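P800 reaction center core protein (PDB 5V8K) forms the homodimeric core of the heliobacterial photosynthetic reaction center, a membrane protein that holds bacteriochlorophyll g pigments and binds a [4Fe-4S] cluster. Local coordinates at residues 221-226 and 489-494; 233-238 and 258-263. One frame throughout, in Å; residues are numbered along the deposited sequence.

Contact 1: residues 221-226 and 489-494; sequences AMIIWQ and NPLHQL. With GBF (Bacteriochlorophyll g), chain Y.
A single water joins Ile223 to Pro490: it donates to both backbone carbonyl oxygens, lying 2.7 Å from Pro490 O, and no direct hydrogen bond links the two segments. The oxygens themselves stay 4.0 Å apart (Ile223 O to Pro490 O), so the water satisfies two acceptors that cannot bond each other. Around it the fit is apolar. Ile223 CG2 lies 4.1 Å from Leu491 CD1, and the same methyl touches CBA of the bacteriochlorophyll g. Its CG1 meets Leu494 CD1, the two side chains crossing at about a right angle. The other methyl of Leu494, CD2, rests 3.6 Å from Gln226 CD. That amide is fixed at both ends: NE2 donates to Met222 O (2.8 Å, N-H...O 156°), nearly in its own amide plane, and OE1 accepts from Arg236 NE. Bending at chi2 (-60°) folds the Gln226 chain back over the helix end to reach that carbonyl. Within 489-494, Asn489 OD1 accepts from Leu491 N, the donor above the carbonyl plane, in an Asx turn at the start of the 3-10 segment. Pro490 CD then lies 3.3 Å from ester oxygen O2D of the pigment, while Ile224 CD1 packs on its CAD. The contact thus joins the end of helix 200-224 to the loop after helix 475-488, with helix 258-291 touching Ile223 and Gln226 and helix 449-459 touching Ile223 and Leu491.

Contact 2: residues 233-238 and 258-263; sequences GFMREY and LLVKQA. With GBF (Bacteriochlorophyll g), chain V.
Met235 reaches across to helix 258-263 and on to the bacteriochlorophyll g. CB packs 3.6 Å from Val260 CG2 and 4.0 Å from Leu259 CB. CG, SD and CE all lie near one pigment atom, the ester methyl carbon CED. SD sits 3.6 Å from Leu259 O and also touches Ala263 CB, and a bend at chi3 (-87°) turns CE to the pigment, 3.6 Å from the ester carbonyl oxygen O1D. With an alanine in its place, SD and CE are gone, and the loss of their contacts with Leu259 O, Ala263 CB and the ester would probably leave that side of the ester less closely packed. Beside it, Phe234 presents its ring edge to the same ester, with O2D in the ring plane. On the flank of Met235, Leu259 CD1 lies at the edge of the Tyr238 ring, 3.8 Å from Tyr238 CD2, and Arg236 CG runs alongside Val260. One water donates to Met235 O and accepts from Leu259 N (2.9 Å), bridging the backbones. The short segment axes approach to 8.1 Å, two helices running roughly antiparallel, at 139°, whose Met235 and Phe234 form part of a bacteriochlorophyll g pocket.

In the fold
Contact 1 and contact 2 have their centres 11 Å apart, on the same side of the chain's centre. Along the chain the order is 221-226, 233-238, 258-263, 489-494, so both halves of contact 2 fall between those of contact 1. Helix 200-224 is followed by helix 234-240, and the two contacts also touch: Gln226 NE2 packs 3.5 Å from Val260 CG1. Lys261 NZ, 3.1 Å from Leu494 O, also forms a salt bridge with Asp460, a calcium-binding residue. Helix 258-291 therefore borders both contacts. Contact 1 meets its own bacteriochlorophyll g through Ile223, Ile224, Asn489 and Pro490, and shares the pigment of contact 2 through Met222, which lines the same pocket as Phe234 and Met235.

Contact 1: residues 221-226 and 489-494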
loop_
_atom_site.group_PDB
_atom_site.type_symbol
_atom_site.label_atom_id
_atom_site.label_comp_id
_atom_site.label_asym_id
_atom_site.label_seq_id
_atom_site.Cartn_x
_atom_site.Cartn_y
_atom_site.Cartn_z
ATOM N N ALA A 221 25.365 -0.651 -20.317
ATOM C CA ALA A 221 26.513 -1.448 -20.734
ATOM C C ALA A 221 26.412 -2.888 -20.216
ATOM O O ALA A 221 26.831 -3.833 -20.889
ATOM C CB ALA A 221 27.805 -0.797 -20.254
ATOM N N MET A 222 25.862 -3.078 -19.026
ATOM C CA MET A 222 25.711 -4.434 -18.510
ATOM C C MET A 222 24.725 -5.271 -19.314
ATOM O O MET A 222 24.806 -6.503 -19.273
ATOM C CB MET A 222 25.269 -4.391 -17.044
ATOM C CG MET A 222 26.324 -3.946 -16.084
ATOM S SD MET A 222 25.687 -3.837 -14.387
ATOM C CE MET A 222 27.190 -3.568 -13.412
ATOM N N ILE A 223 23.762 -4.643 -19.994
ATOM C CA ILE A 223 22.861 -5.370 -20.884
ATOM C C ILE A 223 23.525 -5.630 -22.235
ATOM O O ILE A 223 23.336 -6.691 -22.837
ATOM C CB ILE A 223 21.545 -4.591 -21.053
ATOM C CG1 ILE A 223 20.809 -4.472 -19.716
ATOM C CG2 ILE A 223 20.634 -5.238 -22.131
ATOM C CD1 ILE A 223 19.637 -3.488 -19.812
ATOM N N ILE A 224 24.274 -4.656 -22.736
ATOM C CA ILE A 224 24.726 -4.645 -24.121
ATOM C C ILE A 224 26.106 -5.275 -24.265
ATOM O O ILE A 224 26.352 -6.012 -25.215
ATOM C CB ILE A 224 24.695 -3.196 -24.659
ATOM C CG1 ILE A 224 23.242 -2.713 -24.748
ATOM C CG2 ILE A 224 25.335 -3.100 -26.023
ATOM C CD1 ILE A 224 23.088 -1.233 -25.013
ATOM N N TRP A 225 27.018 -5.034 -23.319
ATOM C CA TRP A 225 28.397 -5.537 -23.404
ATOM C C TRP A 225 28.457 -6.798 -22.550
ATOM O O TRP A 225 28.757 -6.759 -21.354
ATOM C CB TRP A 225 29.397 -4.468 -22.970
ATOM C CG TRP A 225 30.856 -4.887 -22.977
ATOM C CD1 TRP A 225 31.758 -4.706 -21.968
ATOM C CD2 TRP A 225 31.572 -5.538 -24.040
ATOM N NE1 TRP A 225 32.992 -5.183 -22.342
ATOM C CE2 TRP A 225 32.905 -5.695 -23.609
ATOM C CE3 TRP A 225 31.222 -5.968 -25.319
ATOM C CZ2 TRP A 225 33.880 -6.305 -24.394
ATOM C CZ3 TRP A 225 32.190 -6.556 -26.111
ATOM C CH2 TRP A 225 33.506 -6.739 -25.638
ATOM N N GLN A 226 28.137 -7.927 -23.180
ATOM C CA GLN A 226 27.983 -9.202 -22.487
ATOM C C GLN A 226 29.095 -10.197 -22.807
ATOM O O GLN A 226 28.951 -11.396 -22.564
ATOM C CB GLN A 226 26.605 -9.783 -22.810
ATOM C CG GLN A 226 25.564 -9.424 -21.734
ATOM C CD GLN A 226 25.931 -9.949 -20.369
ATOM O OE1 GLN A 226 26.228 -11.130 -20.206
ATOM N NE2 GLN A 226 25.930 -9.065 -19.375
ATOM N N ASN A 489 17.305 -8.000 -29.952
ATOM C CA ASN A 489 17.448 -7.323 -28.669
ATOM C C ASN A 489 18.542 -7.972 -27.821
ATOM O O ASN A 489 18.373 -9.119 -27.380
ATOM C CB ASN A 489 16.129 -7.318 -27.914
ATOM C CG ASN A 489 16.189 -6.442 -26.723
ATOM O OD1 ASN A 489 17.278 -6.133 -26.237
ATOM N ND2 ASN A 489 15.030 -5.984 -26.259
ATOM N N PRO A 490 19.654 -7.278 -27.547
ATOM C CA PRO A 490 20.707 -7.867 -26.693
ATOM C C PRO A 490 20.221 -8.334 -25.323
ATOM O O PRO A 490 20.877 -9.186 -24.700
ATOM C CB PRO A 490 21.736 -6.741 -26.551
ATOM C CG PRO A 490 21.403 -5.717 -27.588
ATOM C CD PRO A 490 20.043 -5.986 -28.138
ATOM N N LEU A 491 19.101 -7.816 -24.844
ATOM C CA LEU A 491 18.542 -8.274 -23.575
ATOM C C LEU A 491 18.207 -9.759 -23.584
ATOM O O LEU A 491 18.018 -10.347 -22.514
ATOM C CB LEU A 491 17.266 -7.487 -23.243
ATOM C CG LEU A 491 16.557 -7.768 -21.928
ATOM C CD1 LEU A 491 17.457 -7.411 -20.777
ATOM C CD2 LEU A 491 15.309 -6.954 -21.830
ATOM N N HIS A 492 18.033 -10.361 -24.762
ATOM C CA HIS A 492 17.669 -11.776 -24.777
ATOM C C HIS A 492 18.782 -12.659 -24.223
ATOM O O HIS A 492 18.502 -13.795 -23.822
ATOM C CB HIS A 492 17.268 -12.210 -26.181
ATOM C CG HIS A 492 18.414 -12.591 -27.055
ATOM N ND1 HIS A 492 19.054 -11.684 -27.874
ATOM C CD2 HIS A 492 19.026 -13.783 -27.259
ATOM C CE1 HIS A 492 20.029 -12.296 -28.524
ATOM N NE2 HIS A 492 20.028 -13.570 -28.174
ATOM N N GLN A 493 20.026 -12.156 -24.191
ATOM C CA GLN A 493 21.131 -12.825 -23.489
ATOM C C GLN A 493 20.857 -13.011 -21.995
ATOM O O GLN A 493 21.352 -13.966 -21.383
ATOM C CB GLN A 493 22.420 -12.019 -23.626
ATOM C CG GLN A 493 23.031 -12.043 -24.978
ATOM C CD GLN A 493 23.633 -13.399 -25.281
ATOM O OE1 GLN A 493 24.629 -13.802 -24.668
ATOM N NE2 GLN A 493 23.011 -14.131 -26.199
ATOM N N LEU A 494 20.114 -12.095 -21.387
ATOM C CA LEU A 494 19.857 -12.115 -19.949
ATOM C C LEU A 494 18.471 -12.618 -19.570
ATOM O O LEU A 494 18.309 -13.184 -18.480
ATOM C CB LEU A 494 20.040 -10.707 -19.371
ATOM C CG LEU A 494 21.247 -9.884 -19.797
ATOM C CD1 LEU A 494 21.169 -8.590 -19.013
ATOM C CD2 LEU A 494 22.519 -10.608 -19.466
HETATM MG MG GBF Y . 17.750 1.764 -25.807
HETATM C CHA GBF Y . 19.783 -0.762 -27.089
HETATM C CHB GBF Y . 15.718 -0.607 -24.633
HETATM C CHC GBF Y . 16.269 4.319 -24.037
HETATM C CHD GBF Y . 20.534 3.969 -26.448
HETATM N NA GBF Y . 17.737 -0.230 -25.873
HETATM C C1A GBF Y . 18.434 -1.134 -26.569
HETATM C C2A GBF Y . 18.155 -2.590 -26.285
HETATM C C3A GBF Y . 16.709 -2.433 -25.868
HETATM C C4A GBF Y . 16.733 -1.013 -25.422
HETATM C CMA GBF Y . 15.772 -2.604 -27.080
HETATM C CAA GBF Y . 18.987 -3.364 -25.252
HETATM C CBA GBF Y . 19.286 -2.536 -24.012
HETATM C CGA GBF Y . 18.141 -2.500 -23.021
HETATM O O1A GBF Y . 17.357 -3.416 -22.867
HETATM O O2A GBF Y . 18.069 -1.389 -22.106
HETATM N NB GBF Y . 16.217 1.820 -24.488
HETATM C C1B GBF Y . 15.442 0.774 -24.170
HETATM C C2B GBF Y . 14.441 1.235 -23.318
HETATM C C3B GBF Y . 14.604 2.596 -23.158
HETATM C C4B GBF Y . 15.708 2.951 -23.940
HETATM C CMB GBF Y . 13.361 0.416 -22.655
HETATM C CAB GBF Y . 13.678 3.344 -22.287
HETATM C CBB GBF Y . 13.720 4.567 -21.864
HETATM N NC GBF Y . 18.297 3.673 -25.363
HETATM C C1C GBF Y . 17.571 4.570 -24.690
HETATM C C2C GBF Y . 17.946 5.989 -24.466
HETATM C C3C GBF Y . 19.199 5.723 -25.197
HETATM C C4C GBF Y . 19.361 4.437 -25.698
HETATM C CMC GBF Y . 16.925 6.869 -25.208
HETATM C CAC GBF Y . 20.250 6.744 -25.426
HETATM C CBC GBF Y . 20.127 8.145 -24.909
HETATM N ND GBF Y . 19.632 1.765 -26.536
HETATM C C1D GBF Y . 20.657 2.554 -26.801
HETATM C C2D GBF Y . 22.015 2.024 -27.495
HETATM C C3D GBF Y . 21.463 0.761 -27.517
HETATM C C4D GBF Y . 20.163 0.574 -26.993
HETATM C CMD GBF Y . 23.333 2.572 -27.947
HETATM C CAD GBF Y . 21.846 -0.497 -28.180
HETATM O OBD GBF Y . 22.970 -0.998 -28.510
HETATM C CBD GBF Y . 20.803 -1.513 -27.845
HETATM C CGD GBF Y . 20.233 -2.064 -29.110
HETATM O O1D GBF Y . 19.287 -1.524 -29.700
HETATM O O2D GBF Y . 20.862 -3.225 -29.661
HETATM C CED GBF Y . 20.339 -3.698 -30.895
HETATM C C1 GBF Y . 17.012 -1.312 -21.153
HETATM C C2 GBF Y . 17.399 -0.298 -20.124
HETATM C C3 GBF Y . 16.551 0.059 -19.159
HETATM C C4 GBF Y . 15.177 -0.519 -19.126
HETATM C C5 GBF Y . 16.982 1.066 -18.121
HETATM C C6 GBF Y . 16.272 2.408 -18.394
HETATM C C7 GBF Y . 16.589 3.428 -17.310
HETATM C C8 GBF Y . 16.811 4.735 -17.582
HETATM C C9 GBF Y . 16.732 5.283 -18.988
HETATM C C10 GBF Y . 17.083 5.746 -16.494
HETATM C C11 GBF Y . 18.059 5.336 -15.450
HETATM C C12 GBF Y . 18.522 6.516 -14.620
HETATM C C13 GBF Y . 19.550 6.403 -13.757
HETATM C C14 GBF Y . 19.969 7.600 -12.966
HETATM C C15 GBF Y . 20.287 5.091 -13.562
HETATM O O HOH W 1 23.533 -8.852 -24.172
#

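Contact 2: residues 233-238 and 258-263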
loop_
_atom_site.group_PDB
_atom_site.type_symbol
_atom_site.label_atom_id
_atom_site.label_comp_id
_atom_site.label_asym_id
_atom_site.label_seq_id
_atom_site.Cartn_x
_atom_site.Cartn_y
_atom_site.Cartn_z
ATOM N N GLY A 233 29.448 -10.495 -19.225
ATOM C CA GLY A 233 29.116 -11.909 -19.370
ATOM C C GLY A 233 29.811 -12.821 -18.371
ATOM O O GLY A 233 29.475 -14.014 -18.291
ATOM N N PHE A 234 30.776 -12.304 -17.611
ATOM C CA PHE A 234 31.420 -13.187 -16.646
ATOM C C PHE A 234 30.434 -13.608 -15.572
ATOM O O PHE A 234 30.614 -14.649 -14.953
ATOM C CB PHE A 234 32.656 -12.520 -16.023
ATOM C CG PHE A 234 32.344 -11.383 -15.069
ATOM C CD1 PHE A 234 32.135 -11.650 -13.720
ATOM C CD2 PHE A 234 32.277 -10.056 -15.515
ATOM C CE1 PHE A 234 31.857 -10.661 -12.824
ATOM C CE2 PHE A 234 32.003 -9.001 -14.598
ATOM C CZ PHE A 234 31.780 -9.304 -13.253
ATOM N N MET A 235 29.373 -12.838 -15.372
ATOM C CA MET A 235 28.353 -13.201 -14.391
ATOM C C MET A 235 27.431 -14.295 -14.906
ATOM O O MET A 235 26.942 -15.099 -14.107
ATOM C CB MET A 235 27.541 -11.970 -13.993
ATOM C CG MET A 235 28.188 -11.117 -12.919
ATOM S SD MET A 235 27.210 -9.618 -12.610
ATOM C CE MET A 235 27.847 -8.473 -13.841
ATOM N N ARG A 236 27.207 -14.371 -16.221
ATOM C CA ARG A 236 26.498 -15.524 -16.787
ATOM C C ARG A 236 27.349 -16.784 -16.667
ATOM O O ARG A 236 26.865 -17.838 -16.246
ATOM C CB ARG A 236 26.144 -15.300 -18.267
ATOM C CG ARG A 236 25.065 -14.270 -18.579
ATOM C CD ARG A 236 24.745 -14.253 -20.104
ATOM N NE ARG A 236 25.873 -13.747 -20.887
ATOM C CZ ARG A 236 26.691 -14.492 -21.629
ATOM N NH1 ARG A 236 26.499 -15.795 -21.736
ATOM N NH2 ARG A 236 27.707 -13.926 -22.274
ATOM N N GLU A 237 28.618 -16.691 -17.066
ATOM C CA GLU A 237 29.494 -17.861 -17.096
ATOM C C GLU A 237 29.748 -18.400 -15.703
ATOM O O GLU A 237 29.696 -19.608 -15.483
ATOM C CB GLU A 237 30.817 -17.490 -17.756
ATOM C CG GLU A 237 30.684 -17.065 -19.205
ATOM C CD GLU A 237 30.854 -18.194 -20.150
ATOM O OE1 GLU A 237 29.819 -18.587 -20.735
ATOM O OE2 GLU A 237 32.008 -18.680 -20.298
ATOM N N TYR A 238 30.038 -17.520 -14.744
ATOM C CA TYR A 238 30.277 -17.993 -13.391
ATOM C C TYR A 238 29.116 -18.849 -12.886
ATOM O O TYR A 238 29.322 -19.931 -12.320
ATOM C CB TYR A 238 30.552 -16.816 -12.445
ATOM C CG TYR A 238 30.452 -17.220 -11.016
ATOM C CD1 TYR A 238 31.440 -17.985 -10.430
ATOM C CD2 TYR A 238 29.338 -16.904 -10.276
ATOM C CE1 TYR A 238 31.331 -18.411 -9.105
ATOM C CE2 TYR A 238 29.212 -17.312 -8.967
ATOM C CZ TYR A 238 30.216 -18.051 -8.378
ATOM O OH TYR A 238 30.097 -18.481 -7.075
ATOM N N LEU A 258 20.684 -14.156 -14.437
ATOM C CA LEU A 258 20.361 -13.986 -13.020
ATOM C C LEU A 258 21.244 -12.953 -12.340
ATOM O O LEU A 258 20.753 -11.947 -11.820
ATOM C CB LEU A 258 20.469 -15.323 -12.283
ATOM C CG LEU A 258 20.110 -15.319 -10.790
ATOM C CD1 LEU A 258 18.616 -15.190 -10.550
ATOM C CD2 LEU A 258 20.662 -16.583 -10.145
ATOM N N LEU A 259 22.561 -13.206 -12.304
ATOM C CA LEU A 259 23.446 -12.351 -11.521
ATOM C C LEU A 259 23.657 -11.009 -12.200
ATOM O O LEU A 259 23.796 -9.993 -11.515
ATOM C CB LEU A 259 24.796 -13.019 -11.284
ATOM C CG LEU A 259 24.770 -14.374 -10.581
ATOM C CD1 LEU A 259 26.179 -14.872 -10.384
ATOM C CD2 LEU A 259 24.047 -14.241 -9.225
ATOM N N VAL A 260 23.683 -10.995 -13.535
ATOM C CA VAL A 260 23.803 -9.731 -14.246
ATOM C C VAL A 260 22.647 -8.806 -13.853
ATOM O O VAL A 260 22.831 -7.616 -13.588
ATOM C CB VAL A 260 23.836 -9.952 -15.763
ATOM C CG1 VAL A 260 24.083 -8.619 -16.472
ATOM C CG2 VAL A 260 24.877 -10.954 -16.165
ATOM N N LYS A 261 21.434 -9.337 -13.845
ATOM C CA LYS A 261 20.287 -8.496 -13.525
ATOM C C LYS A 261 20.264 -8.068 -12.063
ATOM O O LYS A 261 19.722 -7.000 -11.764
ATOM C CB LYS A 261 19.000 -9.203 -13.933
ATOM C CG LYS A 261 18.895 -9.267 -15.412
ATOM C CD LYS A 261 17.672 -9.988 -15.895
ATOM C CE LYS A 261 17.770 -11.435 -15.668
ATOM N NZ LYS A 261 16.556 -12.149 -16.103
ATOM N N GLN A 262 20.882 -8.828 -11.152
ATOM C CA GLN A 262 21.046 -8.333 -9.783
ATOM C C GLN A 262 21.986 -7.133 -9.752
ATOM O O GLN A 262 21.697 -6.122 -9.096
ATOM C CB GLN A 262 21.563 -9.431 -8.861
ATOM C CG GLN A 262 20.514 -10.457 -8.490
ATOM C CD GLN A 262 21.104 -11.742 -7.878
ATOM O OE1 GLN A 262 22.119 -11.712 -7.190
ATOM N NE2 GLN A 262 20.442 -12.853 -8.102
ATOM N N ALA A 263 23.084 -7.199 -10.497
ATOM C CA ALA A 263 23.994 -6.066 -10.570
ATOM C C ALA A 263 23.321 -4.860 -11.206
ATOM O O ALA A 263 23.548 -3.713 -10.799
ATOM C CB ALA A 263 25.224 -6.434 -11.370
HETATM MG MG GBF V . 29.620 -0.628 -9.309
HETATM C CHA GBF V . 30.743 -3.834 -10.228
HETATM C CHB GBF V . 28.886 -1.825 -6.306
HETATM C CHC GBF V . 29.443 2.650 -8.384
HETATM C CHD GBF V . 31.146 0.463 -12.399
HETATM N NA GBF V . 29.754 -2.433 -8.445
HETATM C C1A GBF V . 30.152 -3.643 -8.863
HETATM C C2A GBF V . 30.025 -4.846 -7.943
HETATM C C3A GBF V . 29.229 -4.189 -6.823
HETATM C C4A GBF V . 29.291 -2.728 -7.221
HETATM C CMA GBF V . 27.779 -4.612 -6.758
HETATM C CAA GBF V . 31.312 -5.510 -7.420
HETATM C CBA GBF V . 32.215 -4.595 -6.602
HETATM C CGA GBF V . 33.163 -3.833 -7.464
HETATM O O1A GBF V . 33.613 -4.350 -8.470
HETATM O O2A GBF V . 33.509 -2.465 -7.127
HETATM N NB GBF V . 29.255 0.277 -7.538
HETATM C C1B GBF V . 28.865 -0.336 -6.417
HETATM C C2B GBF V . 28.539 0.656 -5.482
HETATM C C3B GBF V . 28.723 1.886 -6.088
HETATM C C4B GBF V . 29.154 1.600 -7.383
HETATM C CMB GBF V . 28.080 0.430 -4.064
HETATM C CAB GBF V . 28.501 3.237 -5.505
HETATM C CBB GBF V . 27.901 3.580 -4.383
HETATM N NC GBF V . 30.132 1.125 -10.225
HETATM C C1C GBF V . 29.994 2.347 -9.720
HETATM C C2C GBF V . 30.350 3.615 -10.417
HETATM C C3C GBF V . 30.863 2.809 -11.517
HETATM C C4C GBF V . 30.699 1.433 -11.404
HETATM C CMC GBF V . 29.026 4.289 -10.782
HETATM C CAC GBF V . 31.483 3.415 -12.705
HETATM C CBC GBF V . 31.649 4.913 -12.822
HETATM N ND GBF V . 30.681 -1.335 -10.893
HETATM C C1D GBF V . 31.173 -0.957 -12.061
HETATM C C2D GBF V . 31.753 -1.965 -13.169
HETATM C C3D GBF V . 31.498 -3.016 -12.281
HETATM C C4D GBF V . 30.926 -2.693 -11.003
HETATM C CMD GBF V . 32.332 -1.803 -14.545
HETATM C CAD GBF V . 31.658 -4.496 -12.298
HETATM O OBD GBF V . 32.174 -5.346 -13.111
HETATM C CBD GBF V . 31.315 -5.007 -10.936
HETATM C CGD GBF V . 30.355 -6.148 -10.966
HETATM O O1D GBF V . 29.322 -6.134 -11.585
HETATM O O2D GBF V . 30.632 -7.325 -10.201
HETATM C CED GBF V . 29.705 -8.410 -10.230
HETATM C C1 GBF V . 34.590 -1.849 -7.837
HETATM C C2 GBF V . 34.902 -0.450 -7.322
HETATM C C3 GBF V . 34.173 0.615 -7.703
HETATM C C4 GBF V . 33.050 0.413 -8.676
HETATM C C5 GBF V . 34.448 2.032 -7.225
HETATM C C6 GBF V . 35.087 2.118 -5.834
HETATM C C7 GBF V . 35.681 3.494 -5.577
HETATM C C8 GBF V . 35.919 3.943 -4.328
HETATM C C9 GBF V . 35.592 3.094 -3.144
HETATM C C10 GBF V . 36.536 5.294 -4.073
HETATM C C11 GBF V . 35.520 6.381 -4.342
HETATM C C12 GBF V . 36.273 7.605 -4.777
HETATM C C13 GBF V . 35.662 8.596 -5.432
HETATM C C14 GBF V . 34.186 8.527 -5.741
HETATM C C15 GBF V . 36.473 9.808 -5.829
HETATM O O HOH W 2 24.012 -14.713 -14.328
#